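Local coordinates for protein sucrose 6(F)-phosphate phosphorylase (Thermoanaerobacterium thermosaccharolyticum DSM 571, PDB 6S9V) that is a carbohydrate-active enzyme of the alpha-amylase type, built around a closed barrel of eight parallel strands, at residues Lys86-Asn90 with Phe91-Leu95; Asn100-Ser103 with Arg104-Tyr108; Gly172-Asp175 with Pro176-Ile180; His187-Arg190 with Glu191-Glu195; Phe226-Pro229 with Glu230-Glu233. All blocks are in the same frame, centred on the assembly; numbering follows the deposited sequence.

In the fold
All five contacts are local and follow one another along the chain within the alpha-amylase-type TIM-barrel region. Contact 1 leads into barrel strand 92-97 and stands apart, its centre about 24 to 32 Å from those of the others. Contacts 2 and 3, centres about 11 Å apart, share the antiparallel sheet of 101-103 and 179-181, where Arg104 N lies 2.8 Å from Glu178 O. Contact 4 meets contact 2, centres about 13 Å apart, where Tyr108 CE2 approaches Phe192 CE1. Contact 5 comes within about 5 Å of contact 4 at the nearest atoms. In contact 3, the side chain of Gln179 is about 4 Å from a bound BTB, probably from the crystallisation liquor, though it may mark a pocket.

Contact 1 (Lys86-Asn90 with Phe91-Leu95); sequences KMAEN and FDILL
Met87 O is gripped by two backbone donors between helix 81-88 and strand 92-97. Phe91 N binds it at 2.9 Å, approaching almost end-on to the carbonyl though with a bent N-H angle of 139°, while Asn90 N also donates to it at 2.9 Å. One carbonyl thus holds the amides of two consecutive residues in the connection to the strand. A second, softer link runs beside it: Ala88 CA points its hydrogen at Phe91 O across 3.3 Å, with an angle at H of 153°.

The side chains close over this turn. Met87 turns CG away from its backbone N (chi1 -167°) and keeps straight as far as SD, which carries the thioether across the end of Ile93 at about a right angle; CG lies 3.6 Å and SD 3.7 Å from Ile93 CD1. Met87 CG also meets Phe91 CD2 at 3.8 Å, the two side chains crossing at a slant. The Phe91 ring has Met87 O near its plane at one edge and Asn90 O over one face. Further back on the same branch as CD1, Ile93 CG1 rests 3.6 Å from Ala88 CB, so that one isoleucine bridges Met87 and Ala88.

Beyond the turn, Met87 and Phe91 both pack on Leu41 of helix 34-44, and Phe91 also reaches Val52 of strand 51-54. The three buried side chains, Met87, Phe91 and Ile93, therefore belong to the layer between helices and barrel wall. The arrangement is the helix-to-strand return of a beta-alpha-beta unit, here strand 51-54, helix 81-88 and strand 92-97 of the TIM barrel.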
# COMPACT_ATOMS: atom_id res chain seq x y z
N LYS A 86 17.26 11.54 9.40
CA LYS A 86 16.88 12.92 9.66
C LYS A 86 15.37 13.10 9.53
O LYS A 86 14.75 13.77 10.36
CB LYS A 86 17.62 13.86 8.70
CG LYS A 86 17.22 15.32 8.80
CD LYS A 86 18.16 16.20 7.99
CE LYS A 86 17.62 17.62 7.86
NZ LYS A 86 18.59 18.53 7.21
N MET A 87 14.77 12.49 8.51
CA MET A 87 13.32 12.56 8.35
C MET A 87 12.62 11.89 9.53
O MET A 87 11.57 12.37 9.99
CB MET A 87 12.91 11.90 7.03
CG MET A 87 11.47 12.18 6.61
SD MET A 87 10.98 11.37 5.04
CE MET A 87 12.26 12.05 3.99
N ALA A 88 13.18 10.79 10.04
CA ALA A 88 12.58 10.10 11.17
C ALA A 88 12.60 10.95 12.44
O ALA A 88 11.85 10.66 13.38
CB ALA A 88 13.31 8.78 11.42
N GLU A 89 13.42 11.99 12.48
CA GLU A 89 13.38 12.89 13.63
C GLU A 89 12.10 13.72 13.64
O GLU A 89 11.70 14.20 14.71
CB GLU A 89 14.60 13.81 13.60
CG GLU A 89 15.93 13.10 13.78
CD GLU A 89 17.12 14.02 13.53
OE1 GLU A 89 17.01 14.95 12.70
OE2 GLU A 89 18.16 13.83 14.20
N ASN A 90 11.45 13.89 12.49
CA ASN A 90 10.27 14.73 12.38
C ASN A 90 9.00 13.97 11.99
O ASN A 90 7.90 14.50 12.21
CB ASN A 90 10.51 15.83 11.34
CG ASN A 90 11.79 16.61 11.60
OD1 ASN A 90 12.73 16.57 10.80
ND2 ASN A 90 11.84 17.29 12.74
N PHE A 91 9.12 12.77 11.42
CA PHE A 91 8.00 11.99 10.93
C PHE A 91 8.20 10.53 11.29
O PHE A 91 9.33 10.05 11.32
CB PHE A 91 7.85 12.12 9.40
CG PHE A 91 7.74 13.54 8.92
CD1 PHE A 91 6.52 14.18 8.89
CD2 PHE A 91 8.87 14.24 8.51
CE1 PHE A 91 6.42 15.50 8.45
CE2 PHE A 91 8.78 15.55 8.07
CZ PHE A 91 7.55 16.18 8.04
N ASP A 92 7.10 9.81 11.53
CA ASP A 92 7.15 8.35 11.57
C ASP A 92 7.47 7.83 10.18
O ASP A 92 6.77 8.15 9.22
CB ASP A 92 5.84 7.74 12.04
CG ASP A 92 5.52 8.03 13.49
OD1 ASP A 92 6.44 8.33 14.27
OD2 ASP A 92 4.33 7.88 13.86
N ILE A 93 8.53 7.03 10.05
CA ILE A 93 8.94 6.50 8.75
C ILE A 93 8.42 5.08 8.59
O ILE A 93 8.59 4.23 9.47
CB ILE A 93 10.47 6.54 8.60
CG1 ILE A 93 10.99 7.97 8.78
CG2 ILE A 93 10.87 6.01 7.23
CD1 ILE A 93 10.38 8.99 7.86
N LEU A 94 7.77 4.83 7.45
CA LEU A 94 7.32 3.51 7.05
C LEU A 94 8.10 3.10 5.81
O LEU A 94 8.10 3.83 4.81
CB LEU A 94 5.82 3.55 6.78
CG LEU A 94 4.99 2.28 6.77
CD1 LEU A 94 3.51 2.66 6.86
CD2 LEU A 94 5.29 1.48 5.53
N LEU A 95 8.78 1.95 5.87
CA LEU A 95 9.51 1.42 4.73
C LEU A 95 9.04 0.02 4.39
O LEU A 95 8.45 -0.68 5.21
CB LEU A 95 11.02 1.38 5.01
CG LEU A 95 11.78 2.69 5.18
CD1 LEU A 95 13.26 2.38 5.38
CD2 LEU A 95 11.57 3.60 3.97

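Contact 2 (Asn100-Ser103 with Arg104-Tyr108); sequences NHVS and RRSIY
Ser106 lies against Ser103 and Val102: its CB is 3.4 Å from Ser103 O and 4.0 Å from Val102 CG2. From there OG takes the position between the backbone N and the carbonyl carbon (chi1 62°), which brings it to Ser103 O at 2.8 Å as a donor, nearly in line with the C=O. The same hydroxyl weakly accepts from Phe109 N, the N-cap bond of helix 107-115.

Ser103 O has a second donor in Ser106 N at 3.1 Å. This is the closing bond of a type I turn from Ser103 to Ser106; it is straight at nitrogen (164°) but comes from well above the carbonyl plane. Ser103 OG holds the middle of the turn, accepting from Arg105 N at 2.9 Å, and is also bonded to Ser61 OG. The side chains of the two central turn residues, Arg104 and Arg105, are layered, with Arg104 NE 3.4 Å above the centre of the Arg105 guanidinium plane. The salt bridge from Arg105 NH2 to Glu178 OE2 would be expected to offset part of the paired positive charge.

The turn thus joins strand 101-103, paired antiparallel with strand 179-181, to helix 107-115. Arg104 packs on Ile180 of that partner strand and on Phe109 and Leu113 of the helix, while Tyr108 meets Phe192 of helix 187-202.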
# COMPACT_ATOMS: atom_id res chain seq x y z
N ASN A 100 9.13 -11.38 -0.05
CA ASN A 100 8.91 -12.44 -1.03
C ASN A 100 10.06 -12.61 -2.01
O ASN A 100 10.25 -13.71 -2.53
CB ASN A 100 7.62 -12.19 -1.82
CG ASN A 100 7.28 -13.34 -2.77
OD1 ASN A 100 6.96 -14.44 -2.34
ND2 ASN A 100 7.33 -13.07 -4.07
N HIS A 101 10.84 -11.56 -2.29
CA HIS A 101 11.80 -11.65 -3.38
C HIS A 101 12.91 -10.61 -3.23
O HIS A 101 12.76 -9.61 -2.52
CB HIS A 101 11.11 -11.48 -4.75
CG HIS A 101 10.20 -10.30 -4.82
ND1 HIS A 101 8.83 -10.41 -4.75
CD2 HIS A 101 10.46 -8.98 -4.96
CE1 HIS A 101 8.28 -9.21 -4.84
NE2 HIS A 101 9.26 -8.32 -4.97
N VAL A 102 14.02 -10.88 -3.93
CA VAL A 102 15.20 -10.02 -3.95
C VAL A 102 15.70 -9.93 -5.39
O VAL A 102 15.41 -10.80 -6.22
CB VAL A 102 16.30 -10.57 -3.01
CG1 VAL A 102 16.88 -11.87 -3.57
CG2 VAL A 102 17.39 -9.54 -2.75
N SER A 103 16.44 -8.87 -5.69
CA SER A 103 16.97 -8.69 -7.04
C SER A 103 17.88 -9.85 -7.43
O SER A 103 18.67 -10.34 -6.63
CB SER A 103 17.76 -7.39 -7.13
OG SER A 103 18.36 -7.26 -8.41
N ARG A 104 17.78 -10.27 -8.70
CA ARG A 104 18.76 -11.21 -9.23
C ARG A 104 20.16 -10.61 -9.24
O ARG A 104 21.14 -11.34 -9.38
CB ARG A 104 18.39 -11.64 -10.65
CG ARG A 104 18.41 -10.48 -11.64
CD ARG A 104 18.28 -10.97 -13.08
NE ARG A 104 19.44 -11.74 -13.50
CZ ARG A 104 19.63 -12.20 -14.73
NH1 ARG A 104 18.73 -11.97 -15.69
NH2 ARG A 104 20.71 -12.90 -15.01
N ARG A 105 20.26 -9.29 -9.13
CA ARG A 105 21.57 -8.65 -9.13
C ARG A 105 22.15 -8.49 -7.73
O ARG A 105 23.22 -7.89 -7.58
CB ARG A 105 21.50 -7.28 -9.82
CG ARG A 105 20.73 -7.25 -11.13
CD ARG A 105 21.36 -8.09 -12.25
NE ARG A 105 20.44 -8.16 -13.39
CZ ARG A 105 20.70 -8.76 -14.55
NH1 ARG A 105 21.86 -9.37 -14.76
NH2 ARG A 105 19.79 -8.74 -15.52
N SER A 106 21.46 -9.00 -6.71
CA SER A 106 22.05 -9.03 -5.38
C SER A 106 23.25 -9.97 -5.35
O SER A 106 23.36 -10.91 -6.15
CB SER A 106 21.01 -9.47 -4.35
OG SER A 106 20.56 -10.78 -4.62
N ILE A 107 24.16 -9.72 -4.40
CA ILE A 107 25.33 -10.58 -4.27
C ILE A 107 24.89 -12.02 -4.03
O ILE A 107 25.49 -12.97 -4.54
CB ILE A 107 26.25 -10.08 -3.15
CG1 ILE A 107 27.56 -10.87 -3.13
CG2 ILE A 107 25.54 -10.15 -1.79
CD1 ILE A 107 28.59 -10.37 -2.13
N TYR A 108 23.79 -12.20 -3.29
CA TYR A 108 23.34 -13.54 -2.94
C TYR A 108 23.02 -14.34 -4.20
O TYR A 108 23.49 -15.47 -4.37
CB TYR A 108 22.10 -13.45 -2.05
CG TYR A 108 22.27 -12.47 -0.91
CD1 TYR A 108 23.14 -12.72 0.14
CD2 TYR A 108 21.59 -11.26 -0.92
CE1 TYR A 108 23.30 -11.81 1.16
CE2 TYR A 108 21.75 -10.34 0.10
CZ TYR A 108 22.61 -10.62 1.14
OH TYR A 108 22.77 -9.71 2.15

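Contact 3 (Gly172-Asp175 with Pro176-Ile180); sequences GKTD and PSEQI. With SO4 (sulfate ion), chain I.
Gly172 and Ser177 form the tight side of this loop before strand 179-181, with Gly172 CA only 3.3 Å from Ser177 OG. Backbone angles of 145° and 119° suit glycine, and the lack of a side chain admits the hydroxyl so close. Ser177 OG is pinned in turn: it accepts from Gln179 N at 2.9 Å, making an ST turn, and is bonded to Phe171 O. Gln179 OE1 stands 3.5 Å from Gly172 N, while its NE2 is bonded to Asp63 and Phe66.

The other side is looser and wetter. Thr174 OG1 donates to Pro176 O at 2.8 Å, tilted 27° from the carbonyl plane, across the cis peptide that precedes Pro176. A water gives its hydrogen to Thr174 OG1 at 2.6 Å and accepts from Glu178 N at 3.0 Å, bridging these two atoms, which are 3.9 Å apart. NZ of the exposed Lys173 binds O1 of a sulfate at 2.6 Å, an ion probably from the crystallisation liquor and also bonded to Arg417.

Arg149 ties the loop down through Asp175 and two carbonyls. Pro176 rests on Ser154 and Phe156 of strand 153-157, and the chain then enters strand 179-181 beside strand 101-103.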
# COMPACT_ATOMS: atom_id res chain seq x y z
N GLY A 172 7.62 -10.49 -12.33
CA GLY A 172 8.66 -10.07 -13.25
C GLY A 172 8.12 -9.86 -14.64
O GLY A 172 7.59 -10.78 -15.26
N LYS A 173 8.26 -8.63 -15.14
CA LYS A 173 7.81 -8.30 -16.48
C LYS A 173 8.80 -8.73 -17.55
O LYS A 173 8.42 -8.85 -18.72
CB LYS A 173 7.56 -6.80 -16.57
CG LYS A 173 6.46 -6.30 -15.65
CD LYS A 173 6.24 -4.80 -15.81
CE LYS A 173 4.90 -4.36 -15.23
NZ LYS A 173 4.75 -4.70 -13.79
N THR A 174 10.05 -8.97 -17.17
CA THR A 174 11.04 -9.53 -18.08
C THR A 174 11.16 -11.03 -17.84
O THR A 174 10.80 -11.54 -16.77
CB THR A 174 12.42 -8.87 -17.91
OG1 THR A 174 12.96 -9.18 -16.62
CG2 THR A 174 12.31 -7.37 -18.05
N ASP A 175 11.69 -11.73 -18.84
CA ASP A 175 12.03 -13.14 -18.71
C ASP A 175 13.48 -13.30 -19.16
O ASP A 175 13.80 -12.98 -20.32
CB ASP A 175 11.10 -14.03 -19.54
CG ASP A 175 11.22 -15.49 -19.16
OD1 ASP A 175 11.20 -15.80 -17.94
OD2 ASP A 175 11.32 -16.34 -20.07
N PRO A 176 14.39 -13.75 -18.29
CA PRO A 176 14.17 -14.11 -16.88
C PRO A 176 13.80 -12.89 -16.05
O PRO A 176 14.11 -11.77 -16.43
CB PRO A 176 15.52 -14.68 -16.45
CG PRO A 176 16.50 -14.05 -17.37
CD PRO A 176 15.81 -13.91 -18.68
N SER A 177 13.14 -13.13 -14.92
CA SER A 177 12.71 -12.05 -14.05
C SER A 177 13.89 -11.47 -13.28
O SER A 177 14.88 -12.15 -13.00
CB SER A 177 11.66 -12.54 -13.06
OG SER A 177 11.37 -11.53 -12.11
N GLU A 178 13.76 -10.19 -12.93
CA GLU A 178 14.69 -9.52 -12.03
C GLU A 178 14.43 -9.86 -10.57
O GLU A 178 15.27 -9.56 -9.72
CB GLU A 178 14.59 -8.01 -12.19
CG GLU A 178 15.07 -7.49 -13.54
CD GLU A 178 16.57 -7.61 -13.73
OE1 GLU A 178 17.31 -7.53 -12.72
OE2 GLU A 178 17.00 -7.74 -14.90
N GLN A 179 13.27 -10.45 -10.27
CA GLN A 179 12.81 -10.65 -8.90
C GLN A 179 12.83 -12.14 -8.58
O GLN A 179 11.99 -12.90 -9.08
CB GLN A 179 11.41 -10.06 -8.73
CG GLN A 179 11.36 -8.53 -8.84
CD GLN A 179 9.97 -8.00 -9.16
OE1 GLN A 179 9.39 -8.34 -10.19
NE2 GLN A 179 9.44 -7.15 -8.29
N ILE A 180 13.80 -12.55 -7.76
CA ILE A 180 13.97 -13.95 -7.39
C ILE A 180 13.30 -14.18 -6.04
O ILE A 180 13.61 -13.49 -5.06
CB ILE A 180 15.46 -14.34 -7.32
CG1 ILE A 180 16.21 -13.91 -8.59
CG2 ILE A 180 15.58 -15.84 -7.08
CD1 ILE A 180 15.59 -14.39 -9.88
S SO4 I . 4.47 -2.37 -11.20
O1 SO4 I . 4.76 -3.80 -11.30
O2 SO4 I . 3.49 -2.16 -10.14
O3 SO4 I . 3.95 -1.89 -12.47
O4 SO4 I . 5.69 -1.63 -10.88
O HOH W 1 11.61 -8.70 -14.45

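Contact 4 (His187-Arg190 with Glu191-Glu195); sequences HLVR and EFLLE
His187 presents one face of its imidazole to Glu191, one turn further along the helix. As modelled, Glu191 CG lies 3.9 Å from the ring centroid and 22° off its normal, displaced toward the rim, which is a CH-pi contact; the carboxylate beyond it comes so close to the imidazole that its placement is doubtful. The Phe192 ring has Val189 O near its plane at one edge and meets the ring of Tyr108 from helix 107-115. The Arg190 guanidinium makes a cation-pi contact with Trp237, and its NE donates to Val184 O.

The backbone bonds beneath these groups are those of an alpha helix, each amide from Glu191 to Leu194 donating to the carbonyl four residues earlier. The shortest of the four is Leu193 N to Val189 O, at 2.8 Å.

Side-chain packing follows the same spacing. Val189 and Leu193 run side by side in the same direction, CG1 of the valine 4.1 Å from CD1 of the leucine, and Leu193 CG also sits 3.3 Å from Val189 O. Leu188 and Val189 pack on Met124, and Val189 also on Leu182. Toward helix 230-244, Arg190 and Leu193 pack on Phe234, and Leu194 on Trp237 and Gln241. Residues four apart pairing in backbone and side chain alike mark a regular alpha helix, here an amphipathic one leading toward barrel strand 207-210.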
# COMPACT_ATOMS: atom_id res chain seq x y z
N HIS A 187 16.97 -20.85 6.95
CA HIS A 187 17.61 -20.11 8.03
C HIS A 187 18.36 -18.90 7.50
O HIS A 187 18.39 -17.84 8.14
CB HIS A 187 18.56 -21.04 8.79
CG HIS A 187 19.38 -20.35 9.83
ND1 HIS A 187 18.82 -19.78 10.96
CD2 HIS A 187 20.72 -20.16 9.93
CE1 HIS A 187 19.79 -19.26 11.70
NE2 HIS A 187 20.94 -19.48 11.10
N LEU A 188 18.96 -19.02 6.31
CA LEU A 188 19.71 -17.91 5.74
C LEU A 188 18.81 -16.73 5.42
O LEU A 188 19.21 -15.57 5.59
CB LEU A 188 20.45 -18.38 4.49
CG LEU A 188 21.53 -19.44 4.69
CD1 LEU A 188 22.08 -19.84 3.33
CD2 LEU A 188 22.64 -18.94 5.61
N VAL A 189 17.60 -17.00 4.92
CA VAL A 189 16.66 -15.93 4.61
C VAL A 189 16.17 -15.26 5.89
O VAL A 189 16.02 -14.03 5.94
CB VAL A 189 15.49 -16.47 3.78
CG1 VAL A 189 14.37 -15.43 3.71
CG2 VAL A 189 15.96 -16.87 2.39
N ARG A 190 15.91 -16.04 6.93
CA ARG A 190 15.44 -15.42 8.17
C ARG A 190 16.53 -14.54 8.77
O ARG A 190 16.23 -13.45 9.28
CB ARG A 190 14.98 -16.49 9.15
CG ARG A 190 13.77 -17.23 8.59
CD ARG A 190 12.99 -18.02 9.60
NE ARG A 190 11.73 -18.45 8.99
CZ ARG A 190 10.64 -18.82 9.65
NH1 ARG A 190 10.63 -18.81 10.98
NH2 ARG A 190 9.56 -19.19 8.98
N GLU A 191 17.79 -14.97 8.68
CA GLU A 191 18.90 -14.13 9.11
C GLU A 191 18.97 -12.85 8.28
O GLU A 191 19.21 -11.76 8.81
CB GLU A 191 20.22 -14.89 8.99
CG GLU A 191 20.41 -16.03 9.98
CD GLU A 191 21.67 -16.84 9.71
OE1 GLU A 191 22.22 -16.74 8.59
OE2 GLU A 191 22.11 -17.57 10.61
N PHE A 192 18.78 -12.99 6.96
CA PHE A 192 18.78 -11.84 6.06
C PHE A 192 17.69 -10.84 6.44
O PHE A 192 17.95 -9.64 6.55
CB PHE A 192 18.59 -12.34 4.63
CG PHE A 192 18.40 -11.26 3.61
CD1 PHE A 192 19.47 -10.48 3.19
CD2 PHE A 192 17.15 -11.04 3.05
CE1 PHE A 192 19.28 -9.49 2.24
CE2 PHE A 192 16.97 -10.05 2.10
CZ PHE A 192 18.04 -9.28 1.69
N LEU A 193 16.47 -11.32 6.66
CA LEU A 193 15.37 -10.43 7.01
C LEU A 193 15.62 -9.78 8.37
O LEU A 193 15.33 -8.59 8.55
CB LEU A 193 14.05 -11.19 7.02
CG LEU A 193 13.62 -11.82 5.69
CD1 LEU A 193 12.31 -12.58 5.86
CD2 LEU A 193 13.47 -10.77 4.59
N LEU A 194 16.16 -10.54 9.33
CA LEU A 194 16.50 -9.97 10.63
C LEU A 194 17.51 -8.84 10.50
O LEU A 194 17.43 -7.83 11.21
CB LEU A 194 17.06 -11.04 11.56
CG LEU A 194 16.11 -12.09 12.13
CD1 LEU A 194 16.83 -12.85 13.24
CD2 LEU A 194 14.86 -11.44 12.66
N GLU A 195 18.49 -9.00 9.61
CA GLU A 195 19.48 -7.95 9.41
C GLU A 195 18.85 -6.69 8.84
O GLU A 195 19.29 -5.58 9.15
CB GLU A 195 20.59 -8.45 8.48
CG GLU A 195 21.67 -7.41 8.18
CD GLU A 195 22.34 -6.88 9.43
OE1 GLU A 195 22.45 -7.64 10.43
OE2 GLU A 195 22.75 -5.70 9.44

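Contact 5 (Phe226-Pro229 with Glu230-Glu233); sequences FVEP and EIYE
Val227 O accepts from Ile231 N at 2.8 Å, the shortest polar bond across this turn, with an N-H angle of 151°. Pro229 O takes the next donors: Tyr232 N at 3.0 Å, and Glu233 N through a weak bond. These bonds join the incoming loop to the first turn of helix 230-244. Two outside salt bridges hold the nearby carboxylates, Glu228 OE1 to Lys262 and Glu230 OE2 to Lys219.

Glu230 bends at chi2 (85°), which lays its other oxygen along the proline: OE1 is 3.3 Å from Pro229 CD and 3.8 Å from Val227 CG1. Pro229 itself follows a cis peptide and is the last residue before the helix.

Packing spreads from the Phe226 ring. Ile231 CG2 stands over the centre of one face, 3.9 Å from the centroid and almost on the normal, in a CH-pi contact. The edge of the same ring is directed at the face of Tyr232 in an offset edge-to-face pair, centroids 5.6 Å apart and planes at 89°. Glu228 runs alongside the tyrosine, and its OE1 lies 3.6 Å from Tyr232 CE2, near the plane of that ring. Val259 and Leu263 of helix 257-265 pack on Phe226, while Arg266 makes a cation-pi contact with Tyr232. Here a loop with a cis proline leads into helix 230-244, its carbonyls accepting from amides of the first turn; this helix precedes barrel strand 248-251 of the TIM-barrel fold.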
# COMPACT_ATOMS: atom_id res chain seq x y z
N PHE A 226 -1.56 -17.04 0.23
CA PHE A 226 -1.99 -17.11 1.62
C PHE A 226 -2.27 -18.55 2.04
O PHE A 226 -3.37 -18.91 2.47
CB PHE A 226 -3.20 -16.22 1.86
CG PHE A 226 -3.29 -15.73 3.26
CD1 PHE A 226 -2.59 -14.61 3.65
CD2 PHE A 226 -4.04 -16.41 4.20
CE1 PHE A 226 -2.64 -14.16 4.96
CE2 PHE A 226 -4.11 -15.97 5.50
CZ PHE A 226 -3.40 -14.83 5.87
N VAL A 227 -1.25 -19.39 1.91
CA VAL A 227 -1.37 -20.81 2.23
C VAL A 227 -1.37 -20.96 3.75
O VAL A 227 -0.37 -20.66 4.41
CB VAL A 227 -0.23 -21.63 1.60
CG1 VAL A 227 -0.40 -23.12 1.95
CG2 VAL A 227 -0.19 -21.44 0.09
N GLU A 228 -2.51 -21.41 4.31
CA GLU A 228 -2.68 -21.63 5.74
C GLU A 228 -2.51 -23.10 6.08
O GLU A 228 -2.87 -23.98 5.29
CB GLU A 228 -4.06 -21.16 6.20
CG GLU A 228 -4.30 -19.68 5.97
CD GLU A 228 -5.70 -19.24 6.36
OE1 GLU A 228 -5.96 -19.13 7.58
OE2 GLU A 228 -6.52 -19.00 5.46
N PRO A 229 -1.96 -23.43 7.27
CA PRO A 229 -1.55 -22.53 8.35
C PRO A 229 -0.11 -22.02 8.25
O PRO A 229 0.31 -21.22 9.09
CB PRO A 229 -1.71 -23.42 9.59
CG PRO A 229 -1.34 -24.78 9.09
CD PRO A 229 -1.84 -24.85 7.66
N GLU A 230 0.62 -22.46 7.22
CA GLU A 230 2.04 -22.13 7.12
C GLU A 230 2.27 -20.62 7.11
O GLU A 230 3.24 -20.14 7.71
CB GLU A 230 2.63 -22.77 5.86
CG GLU A 230 2.79 -24.28 5.93
CD GLU A 230 1.54 -25.06 5.56
OE1 GLU A 230 0.46 -24.45 5.39
OE2 GLU A 230 1.64 -26.30 5.43
N ILE A 231 1.42 -19.87 6.42
CA ILE A 231 1.64 -18.43 6.33
C ILE A 231 1.65 -17.80 7.73
O ILE A 231 2.41 -16.87 7.99
CB ILE A 231 0.59 -17.77 5.42
CG1 ILE A 231 0.90 -16.29 5.22
CG2 ILE A 231 -0.80 -17.94 5.98
CD1 ILE A 231 1.89 -16.02 4.15
N TYR A 232 0.83 -18.32 8.64
CA TYR A 232 0.75 -17.72 9.97
C TYR A 232 1.99 -18.02 10.81
O TYR A 232 2.35 -17.23 11.69
CB TYR A 232 -0.53 -18.19 10.68
CG TYR A 232 -1.70 -17.30 10.35
CD1 TYR A 232 -1.82 -16.06 10.95
CD2 TYR A 232 -2.67 -17.68 9.43
CE1 TYR A 232 -2.87 -15.23 10.66
CE2 TYR A 232 -3.73 -16.84 9.14
CZ TYR A 232 -3.82 -15.62 9.76
OH TYR A 232 -4.86 -14.75 9.50
N GLU A 233 2.67 -19.14 10.54
CA GLU A 233 3.92 -19.42 11.22
C GLU A 233 4.99 -18.39 10.85
O GLU A 233 5.77 -17.96 11.70
CB GLU A 233 4.38 -20.83 10.87
CG GLU A 233 3.36 -21.91 11.20
CD GLU A 233 3.81 -23.29 10.76
OE1 GLU A 233 4.96 -23.66 11.05
OE2 GLU A 233 3.00 -24.00 10.12